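Local atomic coordinates of ribosomal RNA small subunit methyltransferase E (Legionella pneumophila, PDB entry 5O96), a protein that probably methylates N3 of a single uridine in 16S ribosomal RNA within the assembled small subunit, using S-adenosylmethionine as the methyl donor. Residues E168-I173 against P190-I195; L194-E199 against L225-A230. All blocks are in the same frame, centred on the assembly; numbering follows the deposited sequence.

Contact 1: residues E168-I173 against P190-I195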
ATOM      1  N   GLU A 168       9.231   2.537 -23.289  1.00 30.98           N
ATOM      2  CA  GLU A 168       9.990   1.738 -22.334  1.00 32.32           C
ATOM      3  C   GLU A 168      10.249   0.340 -22.884  1.00 38.52           C
ATOM      4  O   GLU A 168       9.507  -0.186 -23.718  1.00 34.63           O
ATOM      5  CB  GLU A 168       9.247   1.607 -20.992  1.00 29.93           C
ATOM      6  CG  GLU A 168       9.114   2.873 -20.161  1.00 20.49           C
ATOM      7  CD  GLU A 168       8.190   3.899 -20.776  1.00 26.26           C
ATOM      8  OE1 GLU A 168       7.390   3.532 -21.666  1.00 32.87           O
ATOM      9  OE2 GLU A 168       8.279   5.086 -20.398  1.00 33.33           O
ATOM     10  N   HIS A 169      11.299  -0.281 -22.365  1.00 34.35           N
ATOM     11  CA  HIS A 169      11.723  -1.554 -22.916  1.00 30.52           C
ATOM     12  C   HIS A 169      10.815  -2.696 -22.478  1.00 28.44           C
ATOM     13  O   HIS A 169      10.669  -3.671 -23.210  1.00 32.85           O
ATOM     14  CB  HIS A 169      13.187  -1.816 -22.536  1.00 42.62           C
ATOM     15  CG  HIS A 169      13.784  -3.007 -23.215  1.00 66.45           C
ATOM     16  ND1 HIS A 169      14.094  -4.169 -22.542  1.00 72.07           N
ATOM     17  CD2 HIS A 169      14.102  -3.227 -24.513  1.00 73.76           C
ATOM     18  CE1 HIS A 169      14.588  -5.051 -23.392  1.00 75.42           C
ATOM     19  NE2 HIS A 169      14.601  -4.504 -24.596  1.00 75.66           N
ATOM     20  N   LEU A 170      10.208  -2.613 -21.297  1.00 34.03           N
ATOM     21  CA  LEU A 170       9.181  -3.562 -20.901  1.00 34.29           C
ATOM     22  C   LEU A 170       7.871  -2.811 -20.702  1.00 32.48           C
ATOM     23  O   LEU A 170       7.853  -1.712 -20.140  1.00 31.88           O
ATOM     24  CB  LEU A 170       9.577  -4.312 -19.634  1.00 37.60           C
ATOM     25  CG  LEU A 170       8.635  -5.407 -19.137  1.00 32.93           C
ATOM     26  CD1 LEU A 170       8.504  -6.480 -20.190  1.00 34.21           C
ATOM     27  CD2 LEU A 170       9.121  -6.002 -17.827  1.00 31.89           C
ATOM     28  N   LYS A 171       6.773  -3.395 -21.175  1.00 20.19           N
ATOM     29  CA  LYS A 171       5.490  -2.708 -21.144  1.00 26.28           C
ATOM     30  C   LYS A 171       4.428  -3.664 -20.643  1.00 27.81           C
ATOM     31  O   LYS A 171       4.130  -4.656 -21.302  1.00 24.40           O
ATOM     32  CB  LYS A 171       5.120  -2.161 -22.529  1.00 29.56           C
ATOM     33  CG  LYS A 171       5.956  -0.952 -22.887  1.00 36.35           C
ATOM     34  CD  LYS A 171       5.575  -0.353 -24.213  1.00 39.29           C
ATOM     35  CE  LYS A 171       5.948  -1.246 -25.353  1.00 29.24           C
ATOM     36  NZ  LYS A 171       6.075  -0.473 -26.632  1.00 44.51           N
ATOM     37  N   LEU A 172       3.853  -3.346 -19.487  1.00 26.61           N
ATOM     38  CA  LEU A 172       2.956  -4.239 -18.782  1.00 22.68           C
ATOM     39  C   LEU A 172       1.644  -3.529 -18.455  1.00 23.67           C
ATOM     40  O   LEU A 172       1.630  -2.352 -18.082  1.00 27.49           O
ATOM     41  CB  LEU A 172       3.627  -4.741 -17.500  1.00 17.74           C
ATOM     42  CG  LEU A 172       4.883  -5.602 -17.605  1.00 21.44           C
ATOM     43  CD1 LEU A 172       5.324  -5.940 -16.201  1.00 17.66           C
ATOM     44  CD2 LEU A 172       4.634  -6.885 -18.403  1.00 15.69           C
ATOM     45  N   ILE A 173       0.540  -4.253 -18.573  1.00 15.35           N
ATOM     46  CA  ILE A 173      -0.748  -3.762 -18.098  1.00 18.68           C
ATOM     47  C   ILE A 173      -1.309  -4.758 -17.096  1.00 23.42           C
ATOM     48  O   ILE A 173      -1.340  -5.969 -17.357  1.00 19.57           O
ATOM     49  CB  ILE A 173      -1.738  -3.537 -19.254  1.00 17.05           C
ATOM     50  CG1 ILE A 173      -3.088  -3.045 -18.723  1.00 22.49           C
ATOM     51  CG2 ILE A 173      -1.850  -4.809 -20.182  1.00 16.52           C
ATOM     52  CD1 ILE A 173      -3.896  -2.303 -19.778  1.00 23.03           C
ATOM     53  N   PRO A 190      16.666  -1.435 -18.436  1.00 28.83           N
ATOM     54  CA  PRO A 190      16.478  -0.056 -17.976  1.00 22.97           C
ATOM     55  C   PRO A 190      15.102   0.285 -17.396  1.00 35.16           C
ATOM     56  O   PRO A 190      15.057   0.851 -16.293  1.00 38.55           O
ATOM     57  CB  PRO A 190      16.733   0.777 -19.254  1.00 31.39           C
ATOM     58  CG  PRO A 190      16.381  -0.130 -20.391  1.00 28.85           C
ATOM     59  CD  PRO A 190      16.700  -1.538 -19.915  1.00 37.76           C
ATOM     60  N   ASP A 191      14.007  -0.015 -18.095  1.00 37.86           N
ATOM     61  CA  ASP A 191      12.768   0.655 -17.725  1.00 33.95           C
ATOM     62  C   ASP A 191      11.543  -0.195 -18.036  1.00 32.76           C
ATOM     63  O   ASP A 191      11.602  -1.173 -18.788  1.00 32.36           O
ATOM     64  CB  ASP A 191      12.684   2.033 -18.394  1.00 20.94           C
ATOM     65  CG  ASP A 191      12.868   1.974 -19.901  1.00 30.35           C
ATOM     66  OD1 ASP A 191      13.008   0.867 -20.472  1.00 34.97           O
ATOM     67  OD2 ASP A 191      12.860   3.054 -20.518  1.00 27.68           O
ATOM     68  N   VAL A 192      10.438   0.183 -17.392  1.00 29.75           N
ATOM     69  CA  VAL A 192       9.146  -0.492 -17.493  1.00 34.12           C
ATOM     70  C   VAL A 192       8.057   0.565 -17.631  1.00 34.58           C
ATOM     71  O   VAL A 192       8.069   1.569 -16.918  1.00 25.28           O
ATOM     72  CB  VAL A 192       8.845  -1.373 -16.256  1.00 25.12           C
ATOM     73  CG1 VAL A 192       7.656  -2.334 -16.521  1.00 22.48           C
ATOM     74  CG2 VAL A 192      10.085  -2.133 -15.799  1.00 32.10           C
ATOM     75  N   ALA A 193       7.105   0.337 -18.523  1.00 29.79           N
ATOM     76  CA  ALA A 193       5.855   1.077 -18.503  1.00 22.78           C
ATOM     77  C   ALA A 193       4.780   0.180 -17.900  1.00 30.47           C
ATOM     78  O   ALA A 193       4.622  -0.968 -18.322  1.00 33.18           O
ATOM     79  CB  ALA A 193       5.461   1.540 -19.904  1.00 22.64           C
ATOM     80  N   LEU A 194       4.050   0.702 -16.908  1.00 30.18           N
ATOM     81  CA  LEU A 194       3.069  -0.070 -16.152  1.00 28.29           C
ATOM     82  C   LEU A 194       1.738   0.660 -16.153  1.00 27.36           C
ATOM     83  O   LEU A 194       1.635   1.767 -15.598  1.00 23.41           O
ATOM     84  CB  LEU A 194       3.545  -0.291 -14.712  1.00 21.46           C
ATOM     85  CG  LEU A 194       2.585  -0.979 -13.736  1.00 21.16           C
ATOM     86  CD1 LEU A 194       2.336  -2.435 -14.108  1.00 13.60           C
ATOM     87  CD2 LEU A 194       3.115  -0.891 -12.320  1.00 22.62           C
ATOM     88  N   ILE A 195       0.719   0.040 -16.752  1.00 23.76           N
ATOM     89  CA  ILE A 195      -0.634   0.594 -16.763  1.00 25.29           C
ATOM     90  C   ILE A 195      -1.484  -0.083 -15.684  1.00 29.14           C
ATOM     91  O   ILE A 195      -1.556  -1.323 -15.604  1.00 19.78           O
ATOM     92  CB  ILE A 195      -1.277   0.457 -18.153  1.00 31.39           C
ATOM     93  CG1 ILE A 195      -0.479   1.248 -19.193  1.00 18.98           C
ATOM     94  CG2 ILE A 195      -2.725   0.959 -18.136  1.00 21.29           C
ATOM     95  CD1 ILE A 195      -1.010   1.038 -20.637  1.00 18.95           C
TER

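Contact 2: residues L194-E199 against L225-A230. With SAM (S-adenosylmethionine), chain I.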
ATOM      1  N   LEU A 194       4.050   0.702 -16.908  1.00 30.18           N
ATOM      2  CA  LEU A 194       3.069  -0.070 -16.152  1.00 28.29           C
ATOM      3  C   LEU A 194       1.738   0.660 -16.153  1.00 27.36           C
ATOM      4  O   LEU A 194       1.635   1.767 -15.598  1.00 23.41           O
ATOM      5  CB  LEU A 194       3.545  -0.291 -14.712  1.00 21.46           C
ATOM      6  CG  LEU A 194       2.585  -0.979 -13.736  1.00 21.16           C
ATOM      7  CD1 LEU A 194       2.336  -2.435 -14.108  1.00 13.60           C
ATOM      8  CD2 LEU A 194       3.115  -0.891 -12.320  1.00 22.62           C
ATOM      9  N   ILE A 195       0.719   0.040 -16.752  1.00 23.76           N
ATOM     10  CA  ILE A 195      -0.634   0.594 -16.763  1.00 25.29           C
ATOM     11  C   ILE A 195      -1.484  -0.083 -15.684  1.00 29.14           C
ATOM     12  O   ILE A 195      -1.556  -1.323 -15.604  1.00 19.78           O
ATOM     13  CB  ILE A 195      -1.277   0.457 -18.153  1.00 31.39           C
ATOM     14  CG1 ILE A 195      -0.479   1.248 -19.193  1.00 18.98           C
ATOM     15  CG2 ILE A 195      -2.725   0.959 -18.136  1.00 21.29           C
ATOM     16  CD1 ILE A 195      -1.010   1.038 -20.637  1.00 18.95           C
ATOM     17  N   ILE A 196      -2.106   0.730 -14.826  1.00 28.00           N
ATOM     18  CA  ILE A 196      -3.059   0.240 -13.830  1.00 19.38           C
ATOM     19  C   ILE A 196      -4.360   0.996 -14.021  1.00 25.92           C
ATOM     20  O   ILE A 196      -4.369   2.230 -14.081  1.00 28.32           O
ATOM     21  CB  ILE A 196      -2.526   0.375 -12.395  1.00 29.24           C
ATOM     22  CG1 ILE A 196      -1.409  -0.663 -12.204  1.00 26.91           C
ATOM     23  CG2 ILE A 196      -3.675   0.124 -11.377  1.00 18.98           C
ATOM     24  CD1 ILE A 196      -0.274  -0.181 -11.477  1.00 25.68           C
ATOM     25  N   GLY A 197      -5.447   0.252 -14.155  1.00 23.45           N
ATOM     26  CA  GLY A 197      -6.696   0.807 -14.587  1.00 29.00           C
ATOM     27  C   GLY A 197      -7.598   1.143 -13.434  1.00 28.38           C
ATOM     28  O   GLY A 197      -7.261   0.947 -12.266  1.00 24.47           O
ATOM     29  N   PRO A 198      -8.759   1.678 -13.748  1.00 30.94           N
ATOM     30  CA  PRO A 198      -9.662   2.195 -12.724  1.00 26.36           C
ATOM     31  C   PRO A 198     -10.459   1.032 -12.156  1.00 30.66           C
ATOM     32  O   PRO A 198     -10.350  -0.095 -12.641  1.00 26.33           O
ATOM     33  CB  PRO A 198     -10.555   3.154 -13.508  1.00 19.49           C
ATOM     34  CG  PRO A 198     -10.692   2.446 -14.836  1.00 25.39           C
ATOM     35  CD  PRO A 198      -9.328   1.808 -15.097  1.00 22.37           C
ATOM     36  N   GLU A 199     -11.316   1.347 -11.178  1.00 31.87           N
ATOM     37  CA  GLU A 199     -12.064   0.306 -10.489  1.00 36.06           C
ATOM     38  C   GLU A 199     -12.789  -0.605 -11.464  1.00 41.04           C
ATOM     39  O   GLU A 199     -12.687  -1.835 -11.372  1.00 40.62           O
ATOM     40  CB  GLU A 199     -13.033   0.880  -9.461  1.00 48.54           C
ATOM     41  CG  GLU A 199     -13.692  -0.251  -8.648  1.00 74.06           C
ATOM     42  CD  GLU A 199     -14.845   0.203  -7.752  1.00 91.21           C
ATOM     43  OE1 GLU A 199     -14.829   1.365  -7.286  1.00 97.28           O
ATOM     44  OE2 GLU A 199     -15.769  -0.611  -7.510  1.00 93.95           O
ATOM     45  N   LEU A 225      -7.525  -6.861  -6.365  1.00 24.55           N
ATOM     46  CA  LEU A 225      -6.942  -5.776  -5.594  1.00 24.22           C
ATOM     47  C   LEU A 225      -7.646  -4.455  -5.890  1.00 26.50           C
ATOM     48  O   LEU A 225      -8.064  -4.193  -7.015  1.00 24.38           O
ATOM     49  CB  LEU A 225      -5.452  -5.644  -5.902  1.00 11.78           C
ATOM     50  CG  LEU A 225      -4.542  -6.862  -5.773  1.00 17.07           C
ATOM     51  CD1 LEU A 225      -3.115  -6.472  -6.177  1.00 13.03           C
ATOM     52  CD2 LEU A 225      -4.573  -7.445  -4.360  1.00 14.86           C
ATOM     53  N   ARG A 226      -7.770  -3.610  -4.870  1.00 27.81           N
ATOM     54  CA  ARG A 226      -8.207  -2.251  -5.148  1.00 25.02           C
ATOM     55  C   ARG A 226      -7.225  -1.553  -6.096  1.00 26.05           C
ATOM     56  O   ARG A 226      -6.062  -1.943  -6.240  1.00 24.56           O
ATOM     57  CB  ARG A 226      -8.353  -1.437  -3.867  1.00 21.03           C
ATOM     58  CG  ARG A 226      -9.441  -1.914  -2.930  1.00 23.29           C
ATOM     59  CD  ARG A 226      -9.585  -0.928  -1.782  1.00 25.16           C
ATOM     60  NE  ARG A 226     -10.767  -1.191  -0.973  1.00 41.52           N
ATOM     61  CZ  ARG A 226     -11.956  -0.655  -1.217  1.00 56.02           C
ATOM     62  NH1 ARG A 226     -12.118   0.176  -2.239  1.00 56.89           N
ATOM     63  NH2 ARG A 226     -12.979  -0.947  -0.432  1.00 61.25           N
ATOM     64  N   THR A 227      -7.708  -0.474  -6.709  1.00 25.84           N
ATOM     65  CA  THR A 227      -6.922   0.249  -7.701  1.00 24.04           C
ATOM     66  C   THR A 227      -5.660   0.834  -7.094  1.00 18.98           C
ATOM     67  O   THR A 227      -4.573   0.681  -7.657  1.00 22.01           O
ATOM     68  CB  THR A 227      -7.803   1.324  -8.371  1.00 24.07           C
ATOM     69  OG1 THR A 227      -7.132   1.886  -9.500  1.00 34.91           O
ATOM     70  CG2 THR A 227      -8.247   2.443  -7.406  1.00 24.98           C
ATOM     71  N   GLU A 228      -5.774   1.453  -5.918  1.00 22.80           N
ATOM     72  CA  GLU A 228      -4.601   2.007  -5.255  1.00 16.79           C
ATOM     73  C   GLU A 228      -3.729   0.910  -4.650  1.00 17.70           C
ATOM     74  O   GLU A 228      -2.497   1.055  -4.615  1.00 19.46           O
ATOM     75  CB  GLU A 228      -5.019   3.017  -4.191  1.00 13.79           C
ATOM     76  CG  GLU A 228      -5.537   2.436  -2.918  1.00 28.09           C
ATOM     77  CD  GLU A 228      -6.986   2.013  -2.984  1.00 30.84           C
ATOM     78  OE1 GLU A 228      -7.628   2.145  -4.051  1.00 26.13           O
ATOM     79  OE2 GLU A 228      -7.484   1.544  -1.943  1.00 26.65           O
ATOM     80  N   THR A 229      -4.323  -0.195  -4.183  1.00 23.22           N
ATOM     81  CA  THR A 229      -3.484  -1.306  -3.748  1.00 18.46           C
ATOM     82  C   THR A 229      -2.653  -1.795  -4.912  1.00 17.35           C
ATOM     83  O   THR A 229      -1.457  -2.074  -4.769  1.00 29.08           O
ATOM     84  CB  THR A 229      -4.325  -2.471  -3.218  1.00 15.81           C
ATOM     85  OG1 THR A 229      -5.311  -2.021  -2.272  1.00 21.13           O
ATOM     86  CG2 THR A 229      -3.436  -3.491  -2.551  1.00 13.87           C
ATOM     87  N   ALA A 230      -3.275  -1.886  -6.085  1.00 25.11           N
ATOM     88  CA  ALA A 230      -2.629  -2.564  -7.193  1.00 20.11           C
ATOM     89  C   ALA A 230      -1.370  -1.833  -7.641  1.00 15.52           C
ATOM     90  O   ALA A 230      -0.376  -2.465  -7.987  1.00 15.61           O
ATOM     91  CB  ALA A 230      -3.609  -2.704  -8.335  1.00 13.36           C
TER
HETATM   92  N   SAM I 501     -10.784  -3.311  -7.766  0.75 25.14           N
HETATM   93  CA  SAM I 501     -10.214  -1.967  -7.748  0.51 45.41           C
HETATM   94  C   SAM I 501     -10.921  -0.867  -6.921  1.00 40.45           C
HETATM   95  O   SAM I 501     -11.746  -1.111  -6.055  1.00 56.89           O
HETATM   96  OXT SAM I 501     -10.676   0.329  -7.072  0.59 38.11           O
HETATM   97  CB  SAM I 501     -10.127  -1.520  -9.171  0.22 58.42           C
HETATM   98  CG  SAM I 501      -8.845  -1.234  -9.913  0.43 59.61           C
HETATM   99  SD  SAM I 501      -8.199  -2.767 -10.504  1.00 62.92           S
HETATM  100  CE  SAM I 501      -6.502  -2.723  -9.927  1.00 59.95           C
HETATM  101  C5' SAM I 501      -8.009  -2.306 -12.241  1.00 59.93           C
HETATM  102  C4' SAM I 501      -8.087  -3.563 -13.073  1.00 57.01           C
HETATM  103  O4' SAM I 501      -6.923  -4.309 -12.773  0.85 49.49           O
HETATM  104  C3' SAM I 501      -9.245  -4.431 -12.598  0.91 69.47           C
HETATM  105  O3' SAM I 501     -10.426  -4.292 -13.346  0.92 76.90           O
HETATM  106  C2' SAM I 501      -8.742  -5.837 -12.759  0.94 64.73           C
HETATM  107  O2' SAM I 501      -9.220  -6.312 -13.992  0.97 65.79           O
HETATM  108  C1' SAM I 501      -7.234  -5.689 -12.814  0.93 51.85           C
HETATM  109  N9  SAM I 501      -6.737  -6.477 -11.678  0.94 43.41           N
HETATM  110  C8  SAM I 501      -6.991  -6.310 -10.328  0.90 32.26           C
HETATM  111  N7  SAM I 501      -6.363  -7.284  -9.641  1.00 24.32           N
HETATM  112  C5  SAM I 501      -5.719  -8.072 -10.536  0.97 35.26           C
HETATM  113  C6  SAM I 501      -4.943  -9.190 -10.374  0.99 23.62           C
HETATM  114  N6  SAM I 501      -4.752  -9.659  -9.156  0.79 24.19           N
HETATM  115  N1  SAM I 501      -4.424  -9.819 -11.485  0.85 31.56           N
HETATM  116  C2  SAM I 501      -4.654  -9.320 -12.750  0.88 36.62           C
HETATM  117  N3  SAM I 501      -5.436  -8.184 -12.912  0.94 36.55           N
HETATM  118  C4  SAM I 501      -5.956  -7.586 -11.814  1.00 37.16           C

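Contact 1: residues E168-I173 against P190-I195
Ile-173 and Ile-195 form the tightly packed end of this parallel strand pair, CD1 of Ile-173 lying 3.8 Å from CG2 of Ile-195 as the two branched chains cross obliquely. Their beta-branching suits extended backbone; Phe-202 touches both, and helix 159-165 packs on Ile-195. Between here and Leu-170 the backbones are laced in register: Leu-172 O accepts from Ile-195 N, Leu-172 N donates to Ala-193 O at 2.8 Å, and Ala-193 N binds Leu-170 O at 2.7 Å. On the face carrying Leu-170, Leu-172, Val-192 and Leu-194, the side chains of Leu-170 and Val-192 run side by side, and Leu-172 and Leu-194 pack on helix 227-242. The other end is looser and more polar. There Asp-191, its CG held between backbone N and carbonyl carbon (chi1 54°), lifts OD1 to within 2.8 Å of His-169 N, which meets it from above the carboxylate plane; the exposed imidazole turns from the neighbouring strand. Glu-168 bends at chi2 (69°), burying OE1 3.3 Å from the Ala-193 CB methyl without a hydrogen-bonding partner in the model, while OE2 is hydrogen-bonded to His-84. Strands 170-174 and 191-196 are thus neighbours in the parallel sheet of the SPOUT methyltransferase domain.

Contact 2: residues L194-E199 against L225-A230
Thr-227 and Gly-197 supply the polar link between strand end and helix start: OG1 of Thr-227 donates to O of Gly-197 over 2.9 Å, reaching the carbonyl 21° out of its plane. The threonine hydroxyl stands anti to its own backbone N (chi1 -170°), which carries it across to the strand side. Apolar packing follows one turn on, where CG2 of Ile-196 lies 4.2 Å from CB of Ala-230. This CG2 branch of the isoleucine reaches toward the helix and also lies 3.9 Å from Thr-227 O, and the short alanine leaves room for the ligand as well, its CB being 3.3 Å from the methyl carbon CE of S-adenosylmethionine.

Hydrogen bonds to the ligand come from the backbone of 225-230. Leu-225 O accepts from the ligand's amino N at 3.0 Å, and Thr-227 N donates to its carboxylate OXT at 3.1 Å, with an angle of 151° at the hydrogen. Arg-226, between these residues in sequence, is the N-cap of helix 227-242. Its own backbone N is hydrogen-bonded to Glu-104 of the second subunit.

Other close approaches include Gly-197 O and Pro-198 O, both near C5' of the ligand, 3.2 Å for the proline oxygen. The amino and carboxylate ends of the methionine moiety are therefore read by main-chain atoms, and the helix N-terminus would be expected to favour the negative carboxylate electrostatically.

Overall arrangement
Strand 191-196 joins the two contacts: contact 1 pairs it with strand 170-174, and contact 2 follows it past its C-terminal end to helix 227-242. They share Leu-194 and Ile-195, yet their centres lie 15 Å apart. Over a few residues the sequence passes from sheet interior to cofactor pocket. Contact 1 stays behind the site, with the side chain of Ile-173 about 7 Å from the bound S-adenosylmethionine, whereas contact 2 touches the cofactor directly. Leu-174, a cofactor-binding residue just beyond segment 168-173, lies near both: its side chain is about 5 Å from that of Leu-194 and about 3 Å from that of Ala-230.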